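Local atomic coordinates of protein pid-3 (Caenorhabditis elegans, PDB entry 7OCX), a protein that probably acts in piRNA biogenesis within the PETISCO complex, its RNA recognition motif domain pairing with that of TOFU-6. Residues 11-15 against 53-59. Residues are numbered along the deposited sequence; the frame is centred on the assembly and turned at random.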
ATOM      1  N   GLN B  11      15.551 -11.011 -14.630  1.00 41.66           N
ATOM      2  CA  GLN B  11      16.181 -10.293 -13.533  1.00 39.50           C
ATOM      3  C   GLN B  11      15.937  -8.787 -13.617  1.00 36.64           C
ATOM      4  O   GLN B  11      15.890  -8.110 -12.575  1.00 38.90           O
ATOM      5  CB  GLN B  11      17.664 -10.621 -13.543  1.00 42.29           C
ATOM      6  CG  GLN B  11      18.397 -10.112 -12.361  1.00 43.91           C
ATOM      7  CD  GLN B  11      19.744 -10.725 -12.280  1.00 49.02           C
ATOM      8  OE1 GLN B  11      19.949 -11.716 -11.568  1.00 56.62           O
ATOM      9  NE2 GLN B  11      20.687 -10.169 -13.036  1.00 50.94           N
ATOM     10  N   GLU B  12      15.732  -8.243 -14.831  1.00 36.01           N
ATOM     11  CA  GLU B  12      15.493  -6.799 -14.932  1.00 38.72           C
ATOM     12  C   GLU B  12      14.170  -6.391 -14.284  1.00 39.54           C
ATOM     13  O   GLU B  12      13.957  -5.193 -14.044  1.00 36.39           O
ATOM     14  CB  GLU B  12      15.525  -6.334 -16.394  1.00 39.16           C
ATOM     15  CG  GLU B  12      14.335  -6.763 -17.258  1.00 41.00           C
ATOM     16  CD  GLU B  12      14.445  -6.195 -18.689  1.00 51.81           C
ATOM     17  OE1 GLU B  12      15.582  -5.985 -19.159  1.00 58.96           O
ATOM     18  OE2 GLU B  12      13.409  -5.962 -19.346  1.00 48.54           O
ATOM     19  N   ASN B  13      13.283  -7.339 -13.994  1.00 35.41           N
ATOM     20  CA  ASN B  13      12.028  -7.033 -13.330  1.00 35.80           C
ATOM     21  C   ASN B  13      12.106  -7.151 -11.821  1.00 34.66           C
ATOM     22  O   ASN B  13      11.082  -7.015 -11.158  1.00 36.23           O
ATOM     23  CB  ASN B  13      10.894  -7.934 -13.822  1.00 36.40           C
ATOM     24  CG  ASN B  13      10.653  -7.836 -15.294  1.00 41.85           C
ATOM     25  OD1 ASN B  13      10.839  -6.779 -15.886  1.00 44.67           O
ATOM     26  ND2 ASN B  13      10.217  -8.937 -15.904  1.00 46.35           N
ATOM     27  N   MET B  14      13.272  -7.407 -11.249  1.00 34.04           N
ATOM     28  CA  MET B  14      13.334  -7.774  -9.843  1.00 33.38           C
ATOM     29  C   MET B  14      14.071  -6.753  -9.014  1.00 39.25           C
ATOM     30  O   MET B  14      14.996  -6.072  -9.475  1.00 41.00           O
ATOM     31  CB  MET B  14      13.972  -9.165  -9.700  1.00 34.77           C
ATOM     32  CG  MET B  14      12.942 -10.220 -10.056  1.00 49.92           C
ATOM     33  SD  MET B  14      13.619 -11.712 -10.775  1.00 73.43           S
ATOM     34  CE  MET B  14      15.243 -11.781 -10.050  1.00 60.70           C
ATOM     35  N   LEU B  15      13.622  -6.636  -7.777  1.00 34.96           N
ATOM     36  CA  LEU B  15      14.305  -5.796  -6.817  1.00 36.10           C
ATOM     37  C   LEU B  15      14.417  -6.538  -5.498  1.00 39.21           C
ATOM     38  O   LEU B  15      13.722  -7.530  -5.251  1.00 38.15           O
ATOM     39  CB  LEU B  15      13.590  -4.460  -6.649  1.00 39.88           C
ATOM     40  CG  LEU B  15      12.156  -4.416  -6.107  1.00 39.45           C
ATOM     41  CD1 LEU B  15      12.139  -4.707  -4.640  1.00 38.25           C
ATOM     42  CD2 LEU B  15      11.661  -3.023  -6.402  1.00 45.76           C
ATOM     43  N   LEU B  53       8.435  -6.990 -10.052  1.00 32.63           N
ATOM     44  CA  LEU B  53       7.504  -5.972 -10.500  1.00 33.21           C
ATOM     45  C   LEU B  53       7.236  -6.180 -11.982  1.00 34.24           C
ATOM     46  O   LEU B  53       7.831  -7.037 -12.630  1.00 38.22           O
ATOM     47  CB  LEU B  53       8.042  -4.571 -10.217  1.00 32.77           C
ATOM     48  CG  LEU B  53       8.382  -4.128  -8.792  1.00 29.27           C
ATOM     49  CD1 LEU B  53       8.840  -2.698  -8.829  1.00 34.78           C
ATOM     50  CD2 LEU B  53       7.151  -4.287  -7.907  1.00 33.16           C
ATOM     51  N   GLU B  54       6.356  -5.366 -12.542  1.00 31.57           N
ATOM     52  CA  GLU B  54       5.917  -5.599 -13.915  1.00 31.88           C
ATOM     53  C   GLU B  54       7.062  -5.441 -14.920  1.00 36.04           C
ATOM     54  O   GLU B  54       7.148  -6.199 -15.893  1.00 34.37           O
ATOM     55  CB  GLU B  54       4.769  -4.632 -14.232  1.00 38.68           C
ATOM     56  CG  GLU B  54       4.144  -4.729 -15.617  1.00 39.56           C
ATOM     57  CD  GLU B  54       3.586  -6.098 -15.922  1.00 39.70           C
ATOM     58  OE1 GLU B  54       3.371  -6.888 -14.973  1.00 42.31           O
ATOM     59  OE2 GLU B  54       3.342  -6.380 -17.118  1.00 44.74           O
ATOM     60  N   ASN B  55       7.948  -4.470 -14.708  1.00 33.55           N
ATOM     61  CA  ASN B  55       8.993  -4.206 -15.695  1.00 35.08           C
ATOM     62  C   ASN B  55      10.082  -3.337 -15.083  1.00 34.95           C
ATOM     63  O   ASN B  55       9.992  -2.890 -13.931  1.00 32.51           O
ATOM     64  CB  ASN B  55       8.394  -3.557 -16.957  1.00 35.49           C
ATOM     65  CG  ASN B  55       7.725  -2.213 -16.667  1.00 32.75           C
ATOM     66  OD1 ASN B  55       8.310  -1.346 -16.013  1.00 31.68           O
ATOM     67  ND2 ASN B  55       6.476  -2.050 -17.130  1.00 34.14           N
ATOM     68  N   LYS B  56      11.116  -3.090 -15.887  1.00 33.36           N
ATOM     69  CA  LYS B  56      12.312  -2.422 -15.402  1.00 31.31           C
ATOM     70  C   LYS B  56      12.046  -0.960 -15.085  1.00 33.22           C
ATOM     71  O   LYS B  56      12.743  -0.373 -14.253  1.00 34.25           O
ATOM     72  CB  LYS B  56      13.426  -2.539 -16.439  1.00 34.79           C
ATOM     73  CG  LYS B  56      13.065  -1.952 -17.797  1.00 37.61           C
ATOM     74  CD  LYS B  56      14.113  -2.219 -18.879  1.00 41.46           C
ATOM     75  CE  LYS B  56      13.719  -1.591 -20.219  1.00 39.09           C
ATOM     76  NZ  LYS B  56      14.679  -1.925 -21.307  1.00 46.64           N
ATOM     77  N   PHE B  57      11.047  -0.352 -15.718  1.00 32.15           N
ATOM     78  CA  PHE B  57      10.739   1.043 -15.392  1.00 33.74           C
ATOM     79  C   PHE B  57      10.144   1.158 -14.009  1.00 30.53           C
ATOM     80  O   PHE B  57      10.467   2.089 -13.265  1.00 31.02           O
ATOM     81  CB  PHE B  57       9.786   1.633 -16.410  1.00 33.14           C
ATOM     82  CG  PHE B  57      10.278   1.502 -17.798  1.00 35.31           C
ATOM     83  CD1 PHE B  57      11.276   2.333 -18.261  1.00 36.34           C
ATOM     84  CD2 PHE B  57       9.780   0.526 -18.623  1.00 39.10           C
ATOM     85  CE1 PHE B  57      11.746   2.203 -19.534  1.00 40.58           C
ATOM     86  CE2 PHE B  57      10.243   0.389 -19.897  1.00 43.60           C
ATOM     87  CZ  PHE B  57      11.235   1.237 -20.358  1.00 38.05           C
ATOM     88  N   GLN B  58       9.272   0.218 -13.652  1.00 29.66           N
ATOM     89  CA  GLN B  58       8.714   0.198 -12.318  1.00 29.49           C
ATOM     90  C   GLN B  58       9.786  -0.129 -11.282  1.00 30.42           C
ATOM     91  O   GLN B  58       9.806   0.475 -10.200  1.00 30.56           O
ATOM     92  CB  GLN B  58       7.514  -0.754 -12.275  1.00 30.90           C
ATOM     93  CG  GLN B  58       6.384  -0.273 -13.201  1.00 31.14           C
ATOM     94  CD  GLN B  58       5.043  -0.910 -12.889  1.00 32.44           C
ATOM     95  OE1 GLN B  58       4.775  -1.248 -11.735  1.00 31.52           O
ATOM     96  NE2 GLN B  58       4.193  -1.072 -13.905  1.00 31.09           N
ATOM     97  N   VAL B  59      10.726  -1.015 -11.609  1.00 29.75           N
ATOM     98  CA  VAL B  59      11.846  -1.237 -10.693  1.00 30.61           C
ATOM     99  C   VAL B  59      12.608   0.058 -10.474  1.00 33.77           C
ATOM    100  O   VAL B  59      12.896   0.446  -9.340  1.00 31.85           O
ATOM    101  CB  VAL B  59      12.776  -2.335 -11.230  1.00 39.12           C
ATOM    102  CG1 VAL B  59      14.079  -2.415 -10.420  1.00 35.25           C
ATOM    103  CG2 VAL B  59      12.098  -3.680 -11.208  1.00 34.68           C
TER
HETATM  104  O   HOH W   1      11.366  -4.869 -18.234  1.00 34.61           O
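N13 meets the 53-59 segment with both backbone and side chain. Its carbonyl O accepts from L53 N at 2.9 Å, and V59 CG2 packs against the same oxygen at 3.5 Å. On the strand side of this bond the contact is tight and mostly apolar: L15 CD2 touches L53 CD1 at 3.7 Å, the two leucine side chains crossing at a slant, while V59, a compact branched residue pointing toward 11-15, sets CG1 against L15 CB (4.3 Å) and the backbone oxygen of M14, where a longer side chain would have less room. The other end is polar and wetter. With CG beside its backbone N (chi1 -59°), N13 brings OD1 to 3.2 Å from N55 CA, just before helix 56-66. One water gives hydrogens to N13 OD1 and to E12 OE2 (2.6 Å) and accepts from K56 N, an amide of the helix's first turn. Were N13 an alanine, this water would be likely to lose one of its three partners and a gap to open beside N55 CA. E12, exposed, brings its carboxylate across K56 at CD, OE2 to CD 3.8 Å; the lysine's NZ instead pairs with D30 of the TOFU-6 chain. N55 suits the N-cap because its short amide turns back, OD1 accepting from Q58 N at 3.0 Å, while its ND2 binds S44 O of the TOFU-6 chain. The contact thus joins the lead-in to central strand 14-18 to the turn between neighbouring strand 48-53 and helix 56-66 of the RRM fold, with L15 reaching A62 on that helix and V79 on strand 75-81.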